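Local coordinates for protein afamin (Homo sapiens, PDB 6FAK) that carries hydrophobic molecules in body fluids, binding vitamin E and keeping lipidated Wnt proteins soluble and active, at residues N139-E144 against V162-V167; I221-F226 against F333-S338. One frame throughout, in Å; residues are numbered along the deposited sequence.

How the contacts relate
Both contacts join helix to helix within one albumin-type chain that is about two-thirds helical, and each stays inside its own albumin repeat. Contact 1, between helices 134-148 and 154-171, belongs to the first; contact 2, between helices 216-225 and 326-339, belongs to the second. They follow in series along the chain, their centres 36 Å apart and their nearest atoms about 16 Å apart, without touching. Contact 1 joins neighbouring helices across a short sequence gap with a single ring pair near the surface. Contact 2 is buried and closes helices distant in sequence, across 106 intervening residues; one of its segments, 221-226, lies within the region that binds hydrophobic ligands.

Contact 1. Residues N139-E144 against V162-V167; sequences NHFLYE and VHFEEV
Phe141 and Phe164 carry all of the contact between residues 139-144 and 162-167, on two helices of the first albumin repeat, a worked example of helical segments meeting through one aromatic pair. The interaction between them is entirely apolar. The outer end of the Phe141 ring, chiefly CE1 and CZ, comes over one face of the Phe164 ring, with CE1 standing 3.5 Å above that plane and displaced toward its rim. The planes are inclined at 58° and the centroids are 4.9 Å apart, an oblique pairing in which the two side chains cross at about a right angle. The inner part of Phe164 takes part as well: Phe141 CZ lies 3.6 Å from Phe164 CB, and Phe141 CE1 is 3.7 Å from Phe164 CG. Phe141 can span the gap because its ring carbon CG is anti to the backbone N (chi1 169°), which carries the ring out from its helix; the two CA atoms stay 9.1 Å apart. An alanine in place of Phe141 would remove the ring and is likely to leave this face of Phe164 without its aromatic partner, opening a gap between the helices at this level.

One polar link joins the same two helices: Glu165 on helix 154-171 makes a salt bridge to Arg134, near the start of helix 134-148, and a hydrogen bond to Tyr130.

Helix 134-148 packs through Asn139, Leu142 and Tyr143 on helix 22-33 and through Asn139 and Tyr143 on helix 39-58, while Phe164 also rests on Ala185, Val188 and Thr189 of the long helix 177-209, so that Phe164 touches both that helix and helix 134-148.

Contact 2. Residues I221-F226 against F333-S338; sequences ILSQKF and FTFEYS
In the second albumin repeat, helix 216-225, within the region that forms the pocket for hydrophobic ligands, packs beside helix 326-339 with two serines, Ser223 and Ser338, at the interface alongside Phe335 and Gln224. Ser223 points at its neighbour, and its OG sits at the edge of the Phe335 ring, in the ring plane, 3.3 Å from CD1. That hydroxyl also hydrogen-bonds to the carbonyl of Ile219 in its own helix. Ser223 CB meets Ser338 CB at 4.0 Å. The small serines probably allow the close approach of the backbones, where Ser223 CA to Phe335 CA and Gln224 CA to Ser338 CA are each 5.5 Å. This is a close helix-helix packing of the predominantly helical albumin fold: the local axes approach to 8.3 Å and cross at -36°. Ser338 OG, beside its backbone N (chi1 -56°), turns back to donate to Thr334 O at 2.7 Å. It comes from above the carbonyl plane, while Ser338 N reaches the same oxygen from the opposite face, so two donors grip it. Gln224 lays its CG 3.4 Å from Ser338 O; its NE2 hydrogen-bonds to the carbonyls of His341 and Leu344, and its OE1 to a bound PEG fragment, probably from the crystallisation liquor.

Contact 1. Residues N139-E144 against V162-V167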
ATOM      1  N   ASN A 139      -6.871 -23.398  -2.562  1.00 38.60           N
ATOM      2  CA  ASN A 139      -7.685 -22.757  -3.592  1.00 38.32           C
ATOM      3  C   ASN A 139      -8.694 -21.786  -2.976  1.00 36.05           C
ATOM      4  O   ASN A 139      -8.775 -20.654  -3.413  1.00 33.57           O
ATOM      5  CB  ASN A 139      -8.421 -23.749  -4.481  1.00 38.72           C
ATOM      6  CG  ASN A 139      -7.523 -24.393  -5.536  1.00 42.10           C
ATOM      7  OD1 ASN A 139      -6.412 -23.937  -5.795  1.00 45.02           O
ATOM      8  ND2 ASN A 139      -8.020 -25.466  -6.156  1.00 41.19           N
ATOM      9  N   HIS A 140      -9.422 -22.222  -1.950  0.53 35.37           N
ATOM     10  CA  HIS A 140     -10.422 -21.366  -1.294  0.53 35.56           C
ATOM     11  C   HIS A 140      -9.776 -20.204  -0.521  0.53 35.40           C
ATOM     12  O   HIS A 140     -10.256 -19.059  -0.589  0.53 33.20           O
ATOM     13  CB  HIS A 140     -11.365 -22.187  -0.398  0.53 36.87           C
ATOM     14  CG  HIS A 140     -12.589 -21.436   0.036  0.53 37.46           C
ATOM     15  ND1 HIS A 140     -13.824 -21.614  -0.544  0.53 38.46           N
ATOM     16  CD2 HIS A 140     -12.758 -20.491   0.990  0.53 37.27           C
ATOM     17  CE1 HIS A 140     -14.699 -20.807   0.029  0.53 37.77           C
ATOM     18  NE2 HIS A 140     -14.079 -20.120   0.968  0.53 36.65           N
ATOM     19  N   PHE A 141      -8.671 -20.472   0.176  1.00 34.90           N
ATOM     20  CA  PHE A 141      -7.873 -19.391   0.835  1.00 36.30           C
ATOM     21  C   PHE A 141      -7.460 -18.252  -0.132  1.00 34.78           C
ATOM     22  O   PHE A 141      -7.676 -17.076   0.151  1.00 34.27           O
ATOM     23  CB  PHE A 141      -6.591 -19.991   1.456  1.00 41.07           C
ATOM     24  CG  PHE A 141      -5.581 -18.960   1.911  1.00 42.55           C
ATOM     25  CD1 PHE A 141      -5.708 -18.341   3.151  1.00 43.85           C
ATOM     26  CD2 PHE A 141      -4.520 -18.607   1.093  1.00 45.28           C
ATOM     27  CE1 PHE A 141      -4.806 -17.384   3.562  1.00 40.14           C
ATOM     28  CE2 PHE A 141      -3.605 -17.663   1.495  1.00 45.91           C
ATOM     29  CZ  PHE A 141      -3.760 -17.053   2.731  1.00 46.59           C
ATOM     30  N   LEU A 142      -6.872 -18.647  -1.258  1.00 31.83           N
ATOM     31  CA  LEU A 142      -6.401 -17.773  -2.264  1.00 32.23           C
ATOM     32  C   LEU A 142      -7.538 -16.953  -2.922  1.00 29.51           C
ATOM     33  O   LEU A 142      -7.386 -15.755  -3.132  1.00 29.01           O
ATOM     34  CB  LEU A 142      -5.636 -18.574  -3.300  1.00 33.60           C
ATOM     35  CG  LEU A 142      -4.445 -18.030  -4.043  1.00 38.64           C
ATOM     36  CD1 LEU A 142      -3.560 -17.143  -3.186  1.00 39.34           C
ATOM     37  CD2 LEU A 142      -3.633 -19.206  -4.613  1.00 38.93           C
ATOM     38  N   TYR A 143      -8.645 -17.617  -3.261  1.00 27.89           N
ATOM     39  CA  TYR A 143      -9.890 -16.932  -3.618  1.00 27.30           C
ATOM     40  C   TYR A 143     -10.288 -15.853  -2.614  1.00 26.87           C
ATOM     41  O   TYR A 143     -10.589 -14.718  -3.007  1.00 25.93           O
ATOM     42  CB  TYR A 143     -11.011 -17.960  -3.773  1.00 28.09           C
ATOM     43  CG  TYR A 143     -12.414 -17.469  -3.814  1.00 28.41           C
ATOM     44  CD1 TYR A 143     -12.909 -16.834  -4.939  1.00 28.65           C
ATOM     45  CD2 TYR A 143     -13.291 -17.699  -2.748  1.00 29.17           C
ATOM     46  CE1 TYR A 143     -14.222 -16.382  -4.994  1.00 28.74           C
ATOM     47  CE2 TYR A 143     -14.617 -17.274  -2.798  1.00 28.92           C
ATOM     48  CZ  TYR A 143     -15.080 -16.639  -3.936  1.00 28.62           C
ATOM     49  OH  TYR A 143     -16.376 -16.237  -4.001  1.00 29.08           O
ATOM     50  N   GLU A 144     -10.335 -16.208  -1.329  1.00 27.18           N
ATOM     51  CA  GLU A 144     -10.873 -15.322  -0.313  1.00 27.49           C
ATOM     52  C   GLU A 144      -9.923 -14.152  -0.073  1.00 26.51           C
ATOM     53  O   GLU A 144     -10.379 -12.981   0.076  1.00 26.30           O
ATOM     54  CB  GLU A 144     -11.204 -16.071   0.995  1.00 29.54           C
ATOM     55  CG  GLU A 144     -12.319 -17.154   0.902  1.00 31.42           C
ATOM     56  CD  GLU A 144     -13.735 -16.656   0.625  1.00 34.53           C
ATOM     57  OE1 GLU A 144     -13.952 -15.433   0.513  1.00 34.57           O
ATOM     58  OE2 GLU A 144     -14.663 -17.520   0.520  1.00 37.14           O
ATOM     59  N   VAL A 162       1.955 -19.495   0.343  1.00 34.57           N
ATOM     60  CA  VAL A 162       3.014 -20.435   0.772  1.00 37.81           C
ATOM     61  C   VAL A 162       3.257 -20.347   2.297  1.00 36.89           C
ATOM     62  O   VAL A 162       3.288 -21.362   2.981  1.00 36.67           O
ATOM     63  CB  VAL A 162       4.340 -20.215  -0.008  1.00 37.85           C
ATOM     64  CG1 VAL A 162       5.511 -20.920   0.652  1.00 40.99           C
ATOM     65  CG2 VAL A 162       4.195 -20.733  -1.432  1.00 37.71           C
ATOM     66  N   HIS A 163       3.453 -19.136   2.800  1.00 35.79           N
ATOM     67  CA  HIS A 163       3.662 -18.919   4.218  1.00 36.77           C
ATOM     68  C   HIS A 163       2.446 -19.289   5.066  1.00 35.75           C
ATOM     69  O   HIS A 163       2.607 -19.884   6.155  1.00 33.32           O
ATOM     70  CB  HIS A 163       4.179 -17.530   4.453  1.00 39.05           C
ATOM     71  CG  HIS A 163       5.606 -17.415   4.058  1.00 44.81           C
ATOM     72  ND1 HIS A 163       6.625 -17.383   4.982  1.00 51.94           N
ATOM     73  CD2 HIS A 163       6.203 -17.500   2.847  1.00 49.87           C
ATOM     74  CE1 HIS A 163       7.786 -17.349   4.351  1.00 53.15           C
ATOM     75  NE2 HIS A 163       7.557 -17.419   3.053  1.00 54.98           N
ATOM     76  N   PHE A 164       1.252 -19.029   4.535  1.00 34.00           N
ATOM     77  CA  PHE A 164       0.050 -19.416   5.221  1.00 38.31           C
ATOM     78  C   PHE A 164      -0.029 -20.942   5.328  1.00 37.54           C
ATOM     79  O   PHE A 164      -0.360 -21.460   6.384  1.00 36.87           O
ATOM     80  CB  PHE A 164      -1.203 -18.748   4.639  1.00 42.36           C
ATOM     81  CG  PHE A 164      -1.620 -17.479   5.389  1.00 45.95           C
ATOM     82  CD1 PHE A 164      -2.013 -17.540   6.725  1.00 48.37           C
ATOM     83  CD2 PHE A 164      -1.631 -16.226   4.755  1.00 49.92           C
ATOM     84  CE1 PHE A 164      -2.415 -16.389   7.401  1.00 49.99           C
ATOM     85  CE2 PHE A 164      -2.059 -15.071   5.422  1.00 49.99           C
ATOM     86  CZ  PHE A 164      -2.433 -15.151   6.754  1.00 46.67           C
ATOM     87  N   GLU A 165       0.342 -21.647   4.270  1.00 36.87           N
ATOM     88  CA  GLU A 165       0.441 -23.088   4.311  1.00 41.13           C
ATOM     89  C   GLU A 165       1.458 -23.646   5.352  1.00 38.42           C
ATOM     90  O   GLU A 165       1.180 -24.655   6.033  1.00 39.40           O
ATOM     91  CB  GLU A 165       0.720 -23.650   2.903  1.00 46.77           C
ATOM     92  CG  GLU A 165       0.976 -25.154   2.920  1.00 49.41           C
ATOM     93  CD  GLU A 165       0.831 -25.828   1.569  1.00 58.20           C
ATOM     94  OE1 GLU A 165       0.553 -27.052   1.572  1.00 64.41           O
ATOM     95  OE2 GLU A 165       0.997 -25.162   0.520  1.00 52.75           O
ATOM     96  N   GLU A 166       2.625 -23.035   5.449  1.00 36.05           N
ATOM     97  CA  GLU A 166       3.593 -23.387   6.484  1.00 38.74           C
ATOM     98  C   GLU A 166       3.023 -23.140   7.914  1.00 36.43           C
ATOM     99  O   GLU A 166       3.364 -23.870   8.847  1.00 39.54           O
ATOM    100  CB  GLU A 166       4.898 -22.589   6.355  1.00 44.10           C
ATOM    101  CG  GLU A 166       5.656 -22.631   5.019  1.00 58.32           C
ATOM    102  CD  GLU A 166       5.674 -23.973   4.286  1.00 77.00           C
ATOM    103  OE1 GLU A 166       5.773 -25.052   4.929  1.00 99.38           O
ATOM    104  OE2 GLU A 166       5.631 -23.942   3.033  1.00 87.55           O
ATOM    105  N   VAL A 167       2.191 -22.124   8.088  1.00 32.40           N
ATOM    106  CA  VAL A 167       1.535 -21.860   9.361  1.00 32.33           C
ATOM    107  C   VAL A 167       0.571 -22.994   9.685  1.00 33.84           C
ATOM    108  O   VAL A 167       0.582 -23.477  10.792  1.00 32.52           O
ATOM    109  CB  VAL A 167       0.866 -20.486   9.408  1.00 32.11           C
ATOM    110  CG1 VAL A 167      -0.092 -20.332  10.615  1.00 31.77           C
ATOM    111  CG2 VAL A 167       1.942 -19.411   9.431  1.00 31.93           C
TER

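Contact 2. Residues I221-F226 against F333-S338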
ATOM      1  N   ILE A 221      14.904   4.331  -5.296  1.00 26.60           N
ATOM      2  CA  ILE A 221      14.938   3.111  -4.476  1.00 27.25           C
ATOM      3  C   ILE A 221      16.095   2.194  -4.876  1.00 28.34           C
ATOM      4  O   ILE A 221      16.824   1.667  -4.006  1.00 27.48           O
ATOM      5  CB  ILE A 221      13.628   2.289  -4.595  1.00 27.96           C
ATOM      6  CG1 ILE A 221      12.464   3.013  -3.909  1.00 28.18           C
ATOM      7  CG2 ILE A 221      13.773   0.889  -3.952  1.00 28.82           C
ATOM      8  CD1 ILE A 221      11.096   2.455  -4.300  1.00 29.21           C
ATOM      9  N   LEU A 222      16.225   1.936  -6.182  1.00 29.17           N
ATOM     10  CA  LEU A 222      17.320   1.056  -6.659  1.00 29.83           C
ATOM     11  C   LEU A 222      18.747   1.615  -6.396  1.00 29.28           C
ATOM     12  O   LEU A 222      19.720   0.861  -6.128  1.00 28.48           O
ATOM     13  CB  LEU A 222      17.078   0.707  -8.112  1.00 31.04           C
ATOM     14  CG  LEU A 222      15.779  -0.060  -8.444  1.00 32.84           C
ATOM     15  CD1 LEU A 222      15.541  -0.170  -9.925  1.00 34.62           C
ATOM     16  CD2 LEU A 222      15.868  -1.468  -7.842  1.00 34.90           C
ATOM     17  N   SER A 223      18.888   2.932  -6.521  1.00 28.92           N
ATOM     18  CA  SER A 223      20.179   3.588  -6.261  1.00 28.85           C
ATOM     19  C   SER A 223      20.552   3.537  -4.773  1.00 29.75           C
ATOM     20  O   SER A 223      21.712   3.359  -4.425  1.00 29.74           O
ATOM     21  CB  SER A 223      20.184   5.045  -6.780  1.00 28.58           C
ATOM     22  OG  SER A 223      19.870   5.155  -8.164  1.00 27.76           O
ATOM     23  N   GLN A 224      19.566   3.671  -3.887  1.00 31.65           N
ATOM     24  CA  GLN A 224      19.794   3.462  -2.442  1.00 33.14           C
ATOM     25  C   GLN A 224      20.153   2.035  -2.100  1.00 36.12           C
ATOM     26  O   GLN A 224      21.040   1.799  -1.285  1.00 40.15           O
ATOM     27  CB  GLN A 224      18.562   3.829  -1.601  1.00 32.80           C
ATOM     28  CG  GLN A 224      18.628   5.188  -1.012  1.00 32.14           C
ATOM     29  CD  GLN A 224      17.466   5.504  -0.084  1.00 30.59           C
ATOM     30  OE1 GLN A 224      16.441   4.800  -0.034  1.00 29.15           O
ATOM     31  NE2 GLN A 224      17.608   6.593   0.623  1.00 30.32           N
ATOM     32  N   LYS A 225      19.433   1.095  -2.693  1.00 37.38           N
ATOM     33  CA  LYS A 225      19.623  -0.317  -2.411  1.00 39.48           C
ATOM     34  C   LYS A 225      20.911  -0.887  -3.000  1.00 39.78           C
ATOM     35  O   LYS A 225      21.557  -1.733  -2.368  1.00 42.30           O
ATOM     36  CB  LYS A 225      18.425  -1.104  -2.946  1.00 42.13           C
ATOM     37  CG  LYS A 225      18.400  -2.557  -2.496  1.00 47.77           C
ATOM     38  CD  LYS A 225      17.216  -3.268  -3.121  1.00 53.95           C
ATOM     39  CE  LYS A 225      17.035  -4.690  -2.594  1.00 54.90           C
ATOM     40  NZ  LYS A 225      16.039  -4.687  -1.480  1.00 56.81           N
ATOM     41  N   PHE A 226      21.276  -0.441  -4.203  1.00 37.38           N
ATOM     42  CA  PHE A 226      22.458  -0.953  -4.916  1.00 36.26           C
ATOM     43  C   PHE A 226      23.382   0.207  -5.234  1.00 34.34           C
ATOM     44  O   PHE A 226      23.575   0.554  -6.390  1.00 34.20           O
ATOM     45  CB  PHE A 226      22.046  -1.654  -6.216  1.00 39.11           C
ATOM     46  CG  PHE A 226      21.035  -2.754  -6.027  1.00 41.60           C
ATOM     47  CD1 PHE A 226      21.276  -3.792  -5.137  1.00 44.75           C
ATOM     48  CD2 PHE A 226      19.866  -2.778  -6.769  1.00 43.71           C
ATOM     49  CE1 PHE A 226      20.356  -4.807  -4.951  1.00 45.02           C
ATOM     50  CE2 PHE A 226      18.933  -3.790  -6.596  1.00 49.08           C
ATOM     51  CZ  PHE A 226      19.181  -4.814  -5.677  1.00 48.57           C
ATOM     52  N   PHE A 333      21.197  12.876 -11.625  1.00 25.28           N
ATOM     53  CA  PHE A 333      21.164  13.563 -10.325  1.00 24.97           C
ATOM     54  C   PHE A 333      20.484  12.689  -9.250  1.00 24.93           C
ATOM     55  O   PHE A 333      21.022  12.499  -8.166  1.00 24.90           O
ATOM     56  CB  PHE A 333      20.454  14.921 -10.405  1.00 24.75           C
ATOM     57  CG  PHE A 333      20.290  15.555  -9.054  1.00 24.75           C
ATOM     58  CD1 PHE A 333      21.372  16.152  -8.422  1.00 24.77           C
ATOM     59  CD2 PHE A 333      19.053  15.474  -8.377  1.00 24.46           C
ATOM     60  CE1 PHE A 333      21.220  16.699  -7.152  1.00 24.87           C
ATOM     61  CE2 PHE A 333      18.893  16.032  -7.128  1.00 24.54           C
ATOM     62  CZ  PHE A 333      19.965  16.641  -6.501  1.00 24.79           C
ATOM     63  N   THR A 334      19.358  12.093  -9.606  1.00 24.69           N
ATOM     64  CA  THR A 334      18.594  11.302  -8.676  1.00 24.82           C
ATOM     65  C   THR A 334      19.453  10.067  -8.225  1.00 25.20           C
ATOM     66  O   THR A 334      19.578   9.782  -7.043  1.00 24.84           O
ATOM     67  CB  THR A 334      17.241  10.874  -9.277  1.00 24.47           C
ATOM     68  OG1 THR A 334      16.478  12.012  -9.748  1.00 24.28           O
ATOM     69  CG2 THR A 334      16.467  10.065  -8.237  1.00 24.57           C
ATOM     70  N   PHE A 335      20.077   9.410  -9.210  1.00 25.88           N
ATOM     71  CA  PHE A 335      21.030   8.306  -8.987  1.00 26.73           C
ATOM     72  C   PHE A 335      22.146   8.701  -8.012  1.00 27.49           C
ATOM     73  O   PHE A 335      22.359   8.048  -6.971  1.00 27.15           O
ATOM     74  CB  PHE A 335      21.581   7.837 -10.325  1.00 27.20           C
ATOM     75  CG  PHE A 335      22.804   6.998 -10.235  1.00 27.90           C
ATOM     76  CD1 PHE A 335      22.742   5.706  -9.716  1.00 28.42           C
ATOM     77  CD2 PHE A 335      24.030   7.481 -10.700  1.00 28.17           C
ATOM     78  CE1 PHE A 335      23.903   4.915  -9.677  1.00 29.39           C
ATOM     79  CE2 PHE A 335      25.174   6.702 -10.654  1.00 29.03           C
ATOM     80  CZ  PHE A 335      25.120   5.417 -10.137  1.00 29.29           C
ATOM     81  N   GLU A 336      22.858   9.759  -8.361  1.00 28.70           N
ATOM     82  CA  GLU A 336      24.028  10.177  -7.569  1.00 30.65           C
ATOM     83  C   GLU A 336      23.619  10.640  -6.156  1.00 30.64           C
ATOM     84  O   GLU A 336      24.286  10.253  -5.157  1.00 31.47           O
ATOM     85  CB  GLU A 336      24.805  11.283  -8.281  1.00 32.55           C
ATOM     86  CG  GLU A 336      25.522  10.853  -9.564  1.00 35.13           C
ATOM     87  CD  GLU A 336      26.613   9.780  -9.353  1.00 39.20           C
ATOM     88  OE1 GLU A 336      27.025   9.527  -8.224  1.00 37.50           O
ATOM     89  OE2 GLU A 336      27.074   9.161 -10.337  1.00 42.57           O
ATOM     90  N   TYR A 337      22.540  11.433  -6.064  1.00 29.25           N
ATOM     91  CA  TYR A 337      22.088  11.959  -4.770  1.00 29.24           C
ATOM     92  C   TYR A 337      21.501  10.838  -3.889  1.00 29.30           C
ATOM     93  O   TYR A 337      21.825  10.745  -2.678  1.00 30.87           O
ATOM     94  CB  TYR A 337      21.076  13.123  -4.943  1.00 29.10           C
ATOM     95  CG  TYR A 337      20.956  13.977  -3.703  1.00 29.00           C
ATOM     96  CD1 TYR A 337      20.122  13.613  -2.665  1.00 28.87           C
ATOM     97  CD2 TYR A 337      21.776  15.120  -3.526  1.00 29.74           C
ATOM     98  CE1 TYR A 337      20.063  14.344  -1.490  1.00 29.05           C
ATOM     99  CE2 TYR A 337      21.705  15.888  -2.336  1.00 30.02           C
ATOM    100  CZ  TYR A 337      20.814  15.499  -1.341  1.00 29.64           C
ATOM    101  OH  TYR A 337      20.719  16.193  -0.146  1.00 30.32           O
ATOM    102  N   SER A 338      20.669   9.973  -4.470  1.00 28.17           N
ATOM    103  CA  SER A 338      20.065   8.851  -3.716  1.00 27.89           C
ATOM    104  C   SER A 338      21.082   7.843  -3.171  1.00 28.63           C
ATOM    105  O   SER A 338      21.000   7.447  -2.010  1.00 28.39           O
ATOM    106  CB  SER A 338      19.013   8.123  -4.535  1.00 27.40           C
ATOM    107  OG  SER A 338      18.013   9.037  -4.970  1.00 26.54           O
TER